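Local coordinates for copper induced nitroreductase D (Lactococcus lactis, PDB 2WQF), which binds flavin mononucleotide and probably acts as an oxidoreductase, a copper-induced nitroreductase involved in defence against oxidative stress, at residues L100-Q105 / W171-Q176; P66-A71 / Q151-L156; I13-R18 / I182-G187; I50-A55 / A94-I99. One frame throughout, in Å; residues are numbered along the deposited sequence.

Contacts 1 and 4 lie in the buried sheet and share strand 97-104, which pairs with strand 171-182 in contact 1 and with strand 46-52 in contact 4; paired backbone bonds and apolar side chains hold both. Contact 2 sits at the surface, where helix 53-73 meets the loop after strand 146-151 through methyl groups, the Tyr-153 ring and a water, while the strand end and first loop residue bind the flavin. Contact 3, partly buried, joins residues 13-17 to the end of strand 171-182 and the loop after it by a single direct backbone bond and small apolar groups. Contacts 2 and 3 both reach FMN, and Gln-176 of contact 1 bonds to Tyr-153 of contact 2.

Contact 1. Residues L100-Q105 / W171-Q176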
# COMPACT_ATOMS: atom_id res chain seq x y z
N LEU A 100 9.13 -5.67 -11.60
CA LEU A 100 8.17 -4.77 -12.22
C LEU A 100 6.77 -5.15 -11.78
O LEU A 100 6.34 -6.29 -11.94
CB LEU A 100 8.29 -4.78 -13.74
CG LEU A 100 9.65 -4.26 -14.27
CD1 LEU A 100 10.68 -5.36 -14.32
CD2 LEU A 100 9.48 -3.65 -15.66
N PHE A 101 6.11 -4.19 -11.14
CA PHE A 101 4.76 -4.33 -10.62
C PHE A 101 3.75 -3.77 -11.58
O PHE A 101 3.87 -2.63 -11.98
CB PHE A 101 4.65 -3.60 -9.29
CG PHE A 101 5.39 -4.28 -8.15
CD1 PHE A 101 4.77 -5.25 -7.37
CD2 PHE A 101 6.71 -3.95 -7.89
CE1 PHE A 101 5.45 -5.84 -6.33
CE2 PHE A 101 7.39 -4.52 -6.85
CZ PHE A 101 6.77 -5.48 -6.07
N PHE A 102 2.74 -4.58 -11.90
CA PHE A 102 1.67 -4.20 -12.80
C PHE A 102 0.33 -4.43 -12.09
O PHE A 102 0.24 -5.20 -11.13
CB PHE A 102 1.65 -5.04 -14.09
CG PHE A 102 2.95 -5.11 -14.84
CD1 PHE A 102 3.10 -4.47 -16.07
CD2 PHE A 102 3.99 -5.88 -14.37
CE1 PHE A 102 4.31 -4.57 -16.80
CE2 PHE A 102 5.19 -5.97 -15.07
CZ PHE A 102 5.34 -5.34 -16.29
N GLU A 103 -0.72 -3.76 -12.58
CA GLU A 103 -2.08 -4.03 -12.15
C GLU A 103 -2.86 -4.51 -13.37
O GLU A 103 -2.82 -3.87 -14.44
CB GLU A 103 -2.73 -2.77 -11.57
CG GLU A 103 -2.19 -2.41 -10.18
CD GLU A 103 -2.62 -3.45 -9.14
OE1 GLU A 103 -3.83 -3.76 -9.09
OE2 GLU A 103 -1.74 -3.97 -8.38
N ASP A 104 -3.57 -5.61 -13.22
CA ASP A 104 -4.30 -6.20 -14.33
C ASP A 104 -5.64 -5.46 -14.59
O ASP A 104 -6.62 -5.60 -13.86
CB ASP A 104 -4.54 -7.68 -14.05
CG ASP A 104 -5.08 -8.42 -15.25
OD1 ASP A 104 -5.66 -7.79 -16.16
OD2 ASP A 104 -4.95 -9.65 -15.29
N GLN A 105 -5.63 -4.68 -15.66
CA GLN A 105 -6.79 -3.86 -16.01
C GLN A 105 -7.99 -4.68 -16.48
O GLN A 105 -9.12 -4.20 -16.42
CB GLN A 105 -6.39 -2.85 -17.10
CG GLN A 105 -5.25 -1.92 -16.66
CD GLN A 105 -5.56 -1.22 -15.35
OE1 GLN A 105 -6.48 -0.40 -15.27
NE2 GLN A 105 -4.79 -1.55 -14.32
N TRP A 171 -1.80 -5.82 -18.55
CA TRP A 171 -0.88 -5.49 -17.46
C TRP A 171 -0.40 -4.04 -17.54
O TRP A 171 0.33 -3.67 -18.45
CB TRP A 171 0.33 -6.42 -17.46
CG TRP A 171 0.05 -7.85 -17.05
CD1 TRP A 171 -1.14 -8.53 -17.13
CD2 TRP A 171 1.02 -8.79 -16.55
NE1 TRP A 171 -0.97 -9.83 -16.69
CE2 TRP A 171 0.34 -10.01 -16.33
CE3 TRP A 171 2.38 -8.70 -16.24
CZ2 TRP A 171 0.99 -11.12 -15.82
CZ3 TRP A 171 3.02 -9.82 -15.75
CH2 TRP A 171 2.32 -11.01 -15.54
N LYS A 172 -0.82 -3.23 -16.58
CA LYS A 172 -0.48 -1.80 -16.55
C LYS A 172 0.65 -1.58 -15.56
O LYS A 172 0.48 -1.79 -14.37
CB LYS A 172 -1.69 -0.97 -16.17
CG LYS A 172 -1.43 0.52 -16.13
CD LYS A 172 -2.65 1.26 -15.62
CE LYS A 172 -2.43 2.78 -15.62
NZ LYS A 172 -3.62 3.50 -15.05
N LEU A 173 1.81 -1.19 -16.08
CA LEU A 173 3.00 -1.05 -15.25
C LEU A 173 2.83 0.09 -14.25
O LEU A 173 2.43 1.19 -14.64
CB LEU A 173 4.22 -0.78 -16.16
CG LEU A 173 5.57 -0.68 -15.45
CD1 LEU A 173 5.91 -1.93 -14.63
CD2 LEU A 173 6.66 -0.46 -16.52
N ARG A 174 3.15 -0.16 -12.99
CA ARG A 174 3.03 0.84 -11.93
C ARG A 174 4.33 1.26 -11.23
O ARG A 174 4.42 2.36 -10.69
CB ARG A 174 2.07 0.37 -10.84
CG ARG A 174 0.74 -0.14 -11.31
CD ARG A 174 0.05 0.78 -12.27
NE ARG A 174 -0.28 2.10 -11.74
CZ ARG A 174 -0.01 3.26 -12.35
NH1 ARG A 174 0.73 3.32 -13.45
NH2 ARG A 174 -0.46 4.40 -11.85
N GLY A 175 5.34 0.41 -11.22
CA GLY A 175 6.52 0.67 -10.41
C GLY A 175 7.58 -0.38 -10.70
O GLY A 175 7.27 -1.48 -11.16
N GLN A 176 8.84 -0.04 -10.45
CA GLN A 176 9.96 -0.96 -10.64
C GLN A 176 10.83 -0.96 -9.41
O GLN A 176 11.50 0.03 -9.08
CB GLN A 176 10.78 -0.59 -11.88
CG GLN A 176 9.96 -0.52 -13.14
CD GLN A 176 9.36 0.86 -13.35
OE1 GLN A 176 10.08 1.85 -13.37
NE2 GLN A 176 8.06 0.93 -13.54
O HOH W 1 -2.72 -12.10 -16.02
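A classic beta bulge marks this antiparallel pairing in the central sheet of the nitroreductase fold: Arg-174 and Gly-175 both face Phe-101. Phe-101 N donates to Gly-175 O (2.9 Å), while Phe-101 O takes a bond from Arg-174 N in its carbonyl plane (2.8 Å) and a weak one from Gly-175 N. Beyond the bulge, Glu-103 O is gripped from opposite faces of its plane by Lys-172 N (3.0 Å) and by the amide Gln-105 NE2 (3.0 Å). The Phe-102 ring lies between two side chains. With Leu-173 CG anti to its N (chi1 -176°), the branch is directed to the ring and CD1 ends over one face, 3.9 Å from the centroid in a CH-pi contact. Trp-171 CE3 lies over the opposite face, toward its rim, 3.7 Å from Phe-102 CD2, the six-membered indole ring inclined at 54°. Replacing Phe-102 by alanine is likely to open a gap between the Leu-173 methyl and the indole, which would lose their shared aromatic partner. A water accepts from Trp-171 NE1 (2.9 Å). Leu-49 of strand 46-52 and Val-161 of helix 158-164 also pack on Phe-102, whereas Phe-101 and Glu-103 turn to helix 121-143, and Ile-199 of the second subunit rests on Trp-171.

Contact 2. Residues P66-A71 / Q151-L156; sequences PELKAA and QHYNPL. With FMN (flavin mononucleotide), chain B.
Leu-68 reaches from helix 53-73 toward the loop with its two methyls divided between partners. CD2 approaches the Tyr-153 ring obliquely, 3.8 Å from CE1, and CD1 meets Leu-156 CD2 at 4.0 Å. With CG roughly opposite the backbone N (chi1 -152°), the branch extends from the helix into this position. Leu-156 CD2 also touches Ala-71 CB, one turn further along, so the methyl lies against two helix residues. At the other end of the contact Glu-67 OE1 and Leu-156 O are joined by a water that donates to both, 3.1 Å from OE1 and 2.7 Å from Leu-156 O. The end of strand 146-151 and the start of the loop turn to the flavin instead. His-152 meets it with its ring edge, ND1 donating almost straight to FMN O4 (2.8 Å, 176°). The bent Gln-151 chain brings its amide to the pyrimidine edge, NE2 giving a bond to FMN O2 (3.0 Å) and OE1 taking a weak one from FMN N3. A leucine in place of Gln-151 would probably leave FMN N3 without this acceptor and O2 with one donor fewer. The chemistry thus divides: apolar contacts and a bridging water join the loop to the helix, while directional polar groups read the flavin edge.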
# COMPACT_ATOMS: atom_id res chain seq x y z
N PRO A 66 17.76 3.75 -23.64
CA PRO A 66 17.33 4.32 -24.93
C PRO A 66 15.99 5.07 -24.87
O PRO A 66 15.86 6.10 -25.52
CB PRO A 66 17.22 3.09 -25.84
CG PRO A 66 18.06 2.04 -25.18
CD PRO A 66 17.97 2.30 -23.72
N GLU A 67 15.02 4.57 -24.11
CA GLU A 67 13.72 5.23 -24.02
C GLU A 67 13.84 6.59 -23.34
O GLU A 67 13.18 7.56 -23.74
CB GLU A 67 12.71 4.36 -23.25
CG GLU A 67 12.29 3.09 -23.99
CD GLU A 67 11.26 3.35 -25.07
OE1 GLU A 67 10.91 4.53 -25.28
OE2 GLU A 67 10.80 2.38 -25.70
N LEU A 68 14.69 6.65 -22.32
CA LEU A 68 14.95 7.89 -21.60
C LEU A 68 15.68 8.90 -22.50
O LEU A 68 15.31 10.08 -22.56
CB LEU A 68 15.78 7.59 -20.35
CG LEU A 68 15.62 8.52 -19.15
CD1 LEU A 68 14.17 8.71 -18.80
CD2 LEU A 68 16.38 7.96 -17.95
N LYS A 69 16.68 8.43 -23.24
CA LYS A 69 17.44 9.32 -24.13
C LYS A 69 16.54 9.87 -25.21
O LYS A 69 16.59 11.06 -25.53
CB LYS A 69 18.61 8.57 -24.77
CG LYS A 69 19.41 9.38 -25.78
CD LYS A 69 20.64 8.62 -26.26
CE LYS A 69 21.40 9.38 -27.33
NZ LYS A 69 20.63 9.41 -28.61
N ALA A 70 15.71 9.01 -25.79
CA ALA A 70 14.82 9.43 -26.86
C ALA A 70 13.83 10.44 -26.31
O ALA A 70 13.52 11.44 -26.97
CB ALA A 70 14.11 8.22 -27.45
N ALA A 71 13.35 10.21 -25.10
CA ALA A 71 12.38 11.10 -24.47
C ALA A 71 13.00 12.45 -24.10
O ALA A 71 12.31 13.47 -24.08
CB ALA A 71 11.77 10.44 -23.24
N GLN A 151 11.42 2.79 -8.40
CA GLN A 151 11.48 3.70 -9.52
C GLN A 151 10.20 3.69 -10.32
O GLN A 151 9.37 2.77 -10.23
CB GLN A 151 12.66 3.36 -10.43
CG GLN A 151 14.02 3.42 -9.77
CD GLN A 151 14.22 4.71 -9.01
OE1 GLN A 151 13.91 5.78 -9.51
NE2 GLN A 151 14.71 4.61 -7.79
N HIS A 152 10.04 4.75 -11.13
CA HIS A 152 8.88 4.97 -11.96
C HIS A 152 9.25 5.46 -13.35
O HIS A 152 9.16 6.64 -13.66
CB HIS A 152 7.91 5.92 -11.25
CG HIS A 152 7.39 5.36 -9.97
ND1 HIS A 152 8.00 5.58 -8.76
CD2 HIS A 152 6.36 4.50 -9.73
CE1 HIS A 152 7.33 4.92 -7.82
NE2 HIS A 152 6.35 4.24 -8.39
N TYR A 153 9.67 4.52 -14.19
CA TYR A 153 9.97 4.81 -15.60
C TYR A 153 8.79 4.42 -16.49
O TYR A 153 8.88 4.49 -17.71
CB TYR A 153 11.26 4.10 -16.02
CG TYR A 153 12.46 4.75 -15.39
CD1 TYR A 153 12.92 5.98 -15.84
CD2 TYR A 153 13.12 4.17 -14.32
CE1 TYR A 153 14.00 6.60 -15.27
CE2 TYR A 153 14.21 4.77 -13.74
CZ TYR A 153 14.65 5.99 -14.21
OH TYR A 153 15.74 6.60 -13.62
N ASN A 154 7.68 4.01 -15.87
CA ASN A 154 6.38 3.95 -16.52
C ASN A 154 5.85 5.39 -16.68
O ASN A 154 6.09 6.22 -15.78
CB ASN A 154 5.41 3.11 -15.68
CG ASN A 154 5.36 3.56 -14.23
OD1 ASN A 154 6.33 3.39 -13.49
ND2 ASN A 154 4.28 4.21 -13.83
N PRO A 155 5.14 5.68 -17.80
CA PRO A 155 4.76 4.76 -18.88
C PRO A 155 5.78 4.65 -20.00
O PRO A 155 5.50 3.99 -20.98
CB PRO A 155 3.49 5.40 -19.46
CG PRO A 155 3.36 6.75 -18.85
CD PRO A 155 4.57 7.03 -18.03
N LEU A 156 6.94 5.29 -19.87
CA LEU A 156 7.91 5.38 -20.95
C LEU A 156 8.34 4.01 -21.47
O LEU A 156 8.48 3.81 -22.68
CB LEU A 156 9.14 6.17 -20.48
CG LEU A 156 9.10 7.69 -20.61
CD1 LEU A 156 7.85 8.28 -19.97
CD2 LEU A 156 10.36 8.28 -20.00
N1 FMN B . 12.18 6.78 -4.84
C2 FMN B . 12.92 6.96 -6.10
O2 FMN B . 14.13 6.99 -6.09
N3 FMN B . 12.17 7.17 -7.30
C4 FMN B . 10.79 7.18 -7.33
O4 FMN B . 10.23 7.26 -8.39
C4A FMN B . 10.06 7.02 -6.07
N5 FMN B . 8.77 7.05 -6.00
C5A FMN B . 8.11 6.50 -4.77
C6 FMN B . 6.64 6.19 -4.82
C7 FMN B . 6.01 5.64 -3.79
C7M FMN B . 4.52 5.39 -3.89
C8 FMN B . 6.81 5.31 -2.55
C8M FMN B . 6.13 4.61 -1.38
C9 FMN B . 8.11 5.60 -2.47
C9A FMN B . 8.82 6.23 -3.64
N10 FMN B . 10.21 6.58 -3.61
C10 FMN B . 10.86 6.80 -4.83
C1' FMN B . 11.01 6.38 -2.42
C2' FMN B . 10.66 7.41 -1.35
O2' FMN B . 11.20 8.65 -1.71
C3' FMN B . 11.19 6.89 -0.01
O3' FMN B . 10.42 5.74 0.28
C4' FMN B . 10.99 7.93 1.10
O4' FMN B . 11.84 9.05 0.89
C5' FMN B . 11.25 7.35 2.49
O5' FMN B . 12.57 6.84 2.53
P FMN B . 12.83 5.26 2.86
O1P FMN B . 12.14 4.91 4.12
O2P FMN B . 12.27 4.42 1.65
O3P FMN B . 14.41 5.12 2.97
O HOH W 2 7.97 5.40 -24.75

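Contact 3. Residues I13-R18 / I182-G187; sequences IYALGR and IEAPAG. With FMN (flavin mononucleotide), chain B.
Ala-15 and Glu-183 share the one direct hydrogen bond of this contact, from Glu-183 N to Ala-15 O (2.8 Å, 155°), the donor tilted out of the carbonyl plane. Small apolar groups pack beside it: Ala-15 CB rests on Ala-184 CB at 3.6 Å. Ile-13 spreads its two branches along the strand end and the loop after it. With CG2 anti to the backbone N, that methyl meets Ile-182 CG2 (4.1 Å), while CD1 on the other branch reaches Ala-186 CB (3.8 Å). A water accepts from Ala-15 N and donates to Ala-184 O, adding a second link between the backbones. Ala-184 N, by contrast, is buried with no partner in the model. Glu-183 CG lies 3.5 Å from Gly-17 N; the chain then bends at chi2, and OE2 is hydrogen-bonded to Ser-181 OG. Between Ile-13 and Ala-15, Tyr-14 turns to the cofactor, its OH donating to FMN O2 (2.6 Å), an atom that lies in the plane of the ring at its edge. Further out, backbone bonds tie Ile-13 to Ala-148 and Gly-17 to Ser-181. Leu-16 and Ile-182 form an antiparallel non-hydrogen-bonded pair, so short strand 16-17 borders strand 171-182, while Tyr-14 and Leu-16 pack on strand 146-151.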
# COMPACT_ATOMS: atom_id res chain seq x y z
N ILE A 13 17.61 1.99 -0.63
CA ILE A 13 19.03 1.77 -0.83
C ILE A 13 19.34 1.91 -2.30
O ILE A 13 18.87 1.12 -3.12
CB ILE A 13 19.43 0.34 -0.37
CG1 ILE A 13 19.02 0.07 1.08
CG2 ILE A 13 20.91 0.07 -0.62
CD1 ILE A 13 19.71 0.94 2.11
N TYR A 14 20.15 2.90 -2.62
CA TYR A 14 20.52 3.16 -4.01
C TYR A 14 21.78 2.40 -4.42
O TYR A 14 21.94 2.07 -5.60
CB TYR A 14 20.72 4.66 -4.26
CG TYR A 14 19.39 5.41 -4.24
CD1 TYR A 14 18.37 5.08 -5.14
CD2 TYR A 14 19.14 6.41 -3.29
CE1 TYR A 14 17.17 5.75 -5.13
CE2 TYR A 14 17.93 7.10 -3.27
CZ TYR A 14 16.95 6.76 -4.18
OH TYR A 14 15.75 7.46 -4.17
N ALA A 15 22.67 2.12 -3.46
CA ALA A 15 23.93 1.45 -3.74
C ALA A 15 23.73 -0.04 -3.58
O ALA A 15 23.79 -0.58 -2.46
CB ALA A 15 25.04 1.95 -2.81
N LEU A 16 23.49 -0.69 -4.71
CA LEU A 16 23.10 -2.10 -4.74
C LEU A 16 24.07 -2.92 -5.57
O LEU A 16 24.60 -2.45 -6.60
CB LEU A 16 21.67 -2.25 -5.28
CG LEU A 16 20.55 -1.66 -4.43
CD1 LEU A 16 19.24 -1.73 -5.20
CD2 LEU A 16 20.42 -2.36 -3.06
N GLY A 17 24.29 -4.16 -5.15
CA GLY A 17 25.15 -5.07 -5.88
C GLY A 17 24.50 -6.43 -6.08
O GLY A 17 23.28 -6.60 -5.89
N ARG A 18 25.34 -7.41 -6.43
CA ARG A 18 24.84 -8.72 -6.82
C ARG A 18 25.29 -9.84 -5.89
O ARG A 18 25.24 -11.02 -6.25
CB ARG A 18 25.27 -9.00 -8.26
CG ARG A 18 24.73 -7.95 -9.18
CD ARG A 18 24.92 -8.27 -10.64
NE ARG A 18 24.29 -7.28 -11.49
CZ ARG A 18 24.38 -7.25 -12.81
NH1 ARG A 18 25.12 -8.15 -13.44
NH2 ARG A 18 23.76 -6.31 -13.50
N ILE A 182 23.20 -4.82 -0.26
CA ILE A 182 23.41 -3.46 0.22
C ILE A 182 24.89 -3.12 0.19
O ILE A 182 25.69 -3.77 0.85
CB ILE A 182 22.87 -3.30 1.64
CG1 ILE A 182 21.37 -3.60 1.66
CG2 ILE A 182 23.17 -1.89 2.18
CD1 ILE A 182 20.71 -3.55 3.05
N GLU A 183 25.25 -2.07 -0.55
CA GLU A 183 26.66 -1.69 -0.71
C GLU A 183 26.99 -0.37 -0.05
O GLU A 183 28.16 -0.00 0.07
CB GLU A 183 27.03 -1.67 -2.20
CG GLU A 183 26.77 -3.01 -2.90
CD GLU A 183 27.56 -4.17 -2.31
OE1 GLU A 183 28.69 -3.94 -1.80
OE2 GLU A 183 27.09 -5.33 -2.41
N ALA A 184 25.97 0.35 0.39
CA ALA A 184 26.14 1.54 1.22
C ALA A 184 24.84 1.75 1.99
O ALA A 184 23.78 1.42 1.50
CB ALA A 184 26.48 2.79 0.39
N PRO A 185 24.93 2.34 3.18
CA PRO A 185 23.78 2.53 4.05
C PRO A 185 22.78 3.53 3.48
O PRO A 185 23.14 4.39 2.68
CB PRO A 185 24.39 3.07 5.35
CG PRO A 185 25.83 2.87 5.25
CD PRO A 185 26.18 2.82 3.80
N ALA A 186 21.53 3.42 3.92
CA ALA A 186 20.52 4.42 3.62
C ALA A 186 20.95 5.79 4.11
O ALA A 186 21.71 5.93 5.08
CB ALA A 186 19.19 4.04 4.29
N GLY A 187 20.42 6.82 3.46
CA GLY A 187 20.63 8.17 3.93
C GLY A 187 19.80 8.55 5.15
O GLY A 187 19.09 7.75 5.75
N1 FMN B . 12.18 6.78 -4.84
C2 FMN B . 12.92 6.96 -6.10
O2 FMN B . 14.13 6.99 -6.09
N3 FMN B . 12.17 7.17 -7.30
C4 FMN B . 10.79 7.18 -7.33
O4 FMN B . 10.23 7.26 -8.39
C4A FMN B . 10.06 7.02 -6.07
N5 FMN B . 8.77 7.05 -6.00
C5A FMN B . 8.11 6.50 -4.77
C6 FMN B . 6.64 6.19 -4.82
C7 FMN B . 6.01 5.64 -3.79
C7M FMN B . 4.52 5.39 -3.89
C8 FMN B . 6.81 5.31 -2.55
C8M FMN B . 6.13 4.61 -1.38
C9 FMN B . 8.11 5.60 -2.47
C9A FMN B . 8.82 6.23 -3.64
N10 FMN B . 10.21 6.58 -3.61
C10 FMN B . 10.86 6.80 -4.83
C1' FMN B . 11.01 6.38 -2.42
C2' FMN B . 10.66 7.41 -1.35
O2' FMN B . 11.20 8.65 -1.71
C3' FMN B . 11.19 6.89 -0.01
O3' FMN B . 10.42 5.74 0.28
C4' FMN B . 10.99 7.93 1.10
O4' FMN B . 11.84 9.05 0.89
C5' FMN B . 11.25 7.35 2.49
O5' FMN B . 12.57 6.84 2.53
P FMN B . 12.83 5.26 2.86
O1P FMN B . 12.14 4.91 4.12
O2P FMN B . 12.27 4.42 1.65
O3P FMN B . 14.41 5.12 2.97
O HOH W 3 22.73 3.15 -0.54

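Contact 4. Residues I50-A55 / A94-I99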
# COMPACT_ATOMS: atom_id res chain seq x y z
N ILE A 50 9.73 -10.47 -12.68
CA ILE A 50 10.93 -10.47 -11.86
C ILE A 50 12.12 -10.78 -12.76
O ILE A 50 12.20 -11.86 -13.32
CB ILE A 50 10.85 -11.51 -10.74
CG1 ILE A 50 9.63 -11.24 -9.85
CG2 ILE A 50 12.13 -11.56 -9.92
CD1 ILE A 50 9.23 -12.44 -8.95
N LEU A 51 13.01 -9.80 -12.91
CA LEU A 51 14.15 -9.92 -13.80
C LEU A 51 15.46 -9.98 -13.03
O LEU A 51 15.71 -9.14 -12.15
CB LEU A 51 14.21 -8.69 -14.73
CG LEU A 51 12.95 -8.42 -15.55
CD1 LEU A 51 13.21 -7.21 -16.41
CD2 LEU A 51 12.51 -9.63 -16.38
N THR A 52 16.31 -10.93 -13.39
CA THR A 52 17.66 -11.04 -12.84
C THR A 52 18.62 -11.34 -13.99
O THR A 52 18.19 -11.55 -15.13
CB THR A 52 17.77 -12.10 -11.73
OG1 THR A 52 17.57 -13.41 -12.27
CG2 THR A 52 16.76 -11.84 -10.62
N GLY A 53 19.91 -11.34 -13.70
CA GLY A 53 20.90 -11.76 -14.69
C GLY A 53 20.83 -10.98 -15.98
O GLY A 53 20.78 -9.74 -15.98
N ASP A 54 20.85 -11.70 -17.09
CA ASP A 54 20.83 -11.09 -18.42
C ASP A 54 19.61 -10.21 -18.63
O ASP A 54 19.69 -9.19 -19.30
CB ASP A 54 20.86 -12.15 -19.52
CG ASP A 54 22.20 -12.81 -19.68
OD1 ASP A 54 23.13 -12.51 -18.91
OD2 ASP A 54 22.32 -13.65 -20.59
N ALA A 55 18.47 -10.60 -18.06
CA ALA A 55 17.24 -9.83 -18.22
C ALA A 55 17.35 -8.49 -17.49
O ALA A 55 16.85 -7.46 -17.96
CB ALA A 55 16.03 -10.64 -17.72
N ALA A 94 23.49 -2.15 -11.98
CA ALA A 94 24.42 -2.85 -11.12
C ALA A 94 23.74 -3.73 -10.06
O ALA A 94 24.38 -4.62 -9.48
CB ALA A 94 25.35 -1.85 -10.45
N ALA A 95 22.45 -3.49 -9.80
CA ALA A 95 21.69 -4.29 -8.84
C ALA A 95 21.53 -5.73 -9.33
O ALA A 95 21.77 -6.04 -10.49
CB ALA A 95 20.33 -3.64 -8.61
N PHE A 96 21.08 -6.60 -8.44
CA PHE A 96 20.85 -8.01 -8.79
C PHE A 96 19.64 -8.20 -9.71
O PHE A 96 19.64 -9.05 -10.59
CB PHE A 96 20.64 -8.84 -7.52
CG PHE A 96 20.53 -10.31 -7.77
CD1 PHE A 96 21.65 -11.08 -7.99
CD2 PHE A 96 19.29 -10.94 -7.72
CE1 PHE A 96 21.57 -12.44 -8.20
CE2 PHE A 96 19.20 -12.29 -7.94
CZ PHE A 96 20.34 -13.04 -8.17
N GLY A 97 18.60 -7.41 -9.49
CA GLY A 97 17.39 -7.58 -10.27
C GLY A 97 16.43 -6.41 -10.15
O GLY A 97 16.67 -5.46 -9.39
N THR A 98 15.33 -6.53 -10.89
CA THR A 98 14.26 -5.53 -10.90
C THR A 98 12.93 -6.28 -10.87
O THR A 98 12.70 -7.20 -11.66
CB THR A 98 14.31 -4.56 -12.11
OG1 THR A 98 15.59 -3.93 -12.16
CG2 THR A 98 13.28 -3.49 -12.00
N ILE A 99 12.05 -5.88 -9.96
CA ILE A 99 10.70 -6.42 -9.90
C ILE A 99 9.74 -5.37 -10.46
O ILE A 99 9.59 -4.30 -9.87
CB ILE A 99 10.31 -6.79 -8.47
CG1 ILE A 99 11.33 -7.75 -7.85
CG2 ILE A 99 8.87 -7.35 -8.42
CD1 ILE A 99 11.33 -7.73 -6.32
O HOH W 4 21.60 -10.45 -11.55
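Thr-52 and Phe-96 lie side by side and point the same way where strand 46-52 meets the start of strand 97-104. Thr-52 holds OG1 between its backbone N and carbonyl carbon (chi1 67°), which places CG2 beside the backbone N and 3.7 Å from Phe-96 CE2, in an oblique approach to the ring. Phe-96 has CG anti to its own backbone N (chi1 -175°), carrying the ring back alongside the threonine. The water over one face of this ring accepts from Gly-53 N (2.9 Å) and donates to Phe-96 O (2.6 Å), bridging the chains where direct strand bonding stops. Gly-53, with its positive phi, lies where the chain passes from strand 46-52 toward helix 53-73. Phe-96 and Gly-97 both face Phe-179 of strand 171-182, a classic beta bulge at the start of strand 97-104.

Within the ladder, Leu-51 and Thr-98 form a hydrogen-bonded pair: Leu-51 N donates to Thr-98 O (2.9 Å, 171°), and Thr-98 N returns a bond to Leu-51 O (2.9 Å). Next along, Ile-50 CG1 and Ile-99 CG2 meet at 4.2 Å. Gly-97 CA comes 3.0 Å from Leu-51 O, a place where a beta carbon would collide with that oxygen. Thr-98 OG1 is engaged by Gln-56 and Trp-60 of helix 53-73, and Ile-50 and Leu-51 continue the sheet in parallel pairing with a strand of the second subunit. The chemistry is therefore mostly that of a buried sheet: backbone bonds within the ladder, a water beyond it, and apolar side chains of Ile-50, Ile-99 and Phe-96 directed into the neighbouring core.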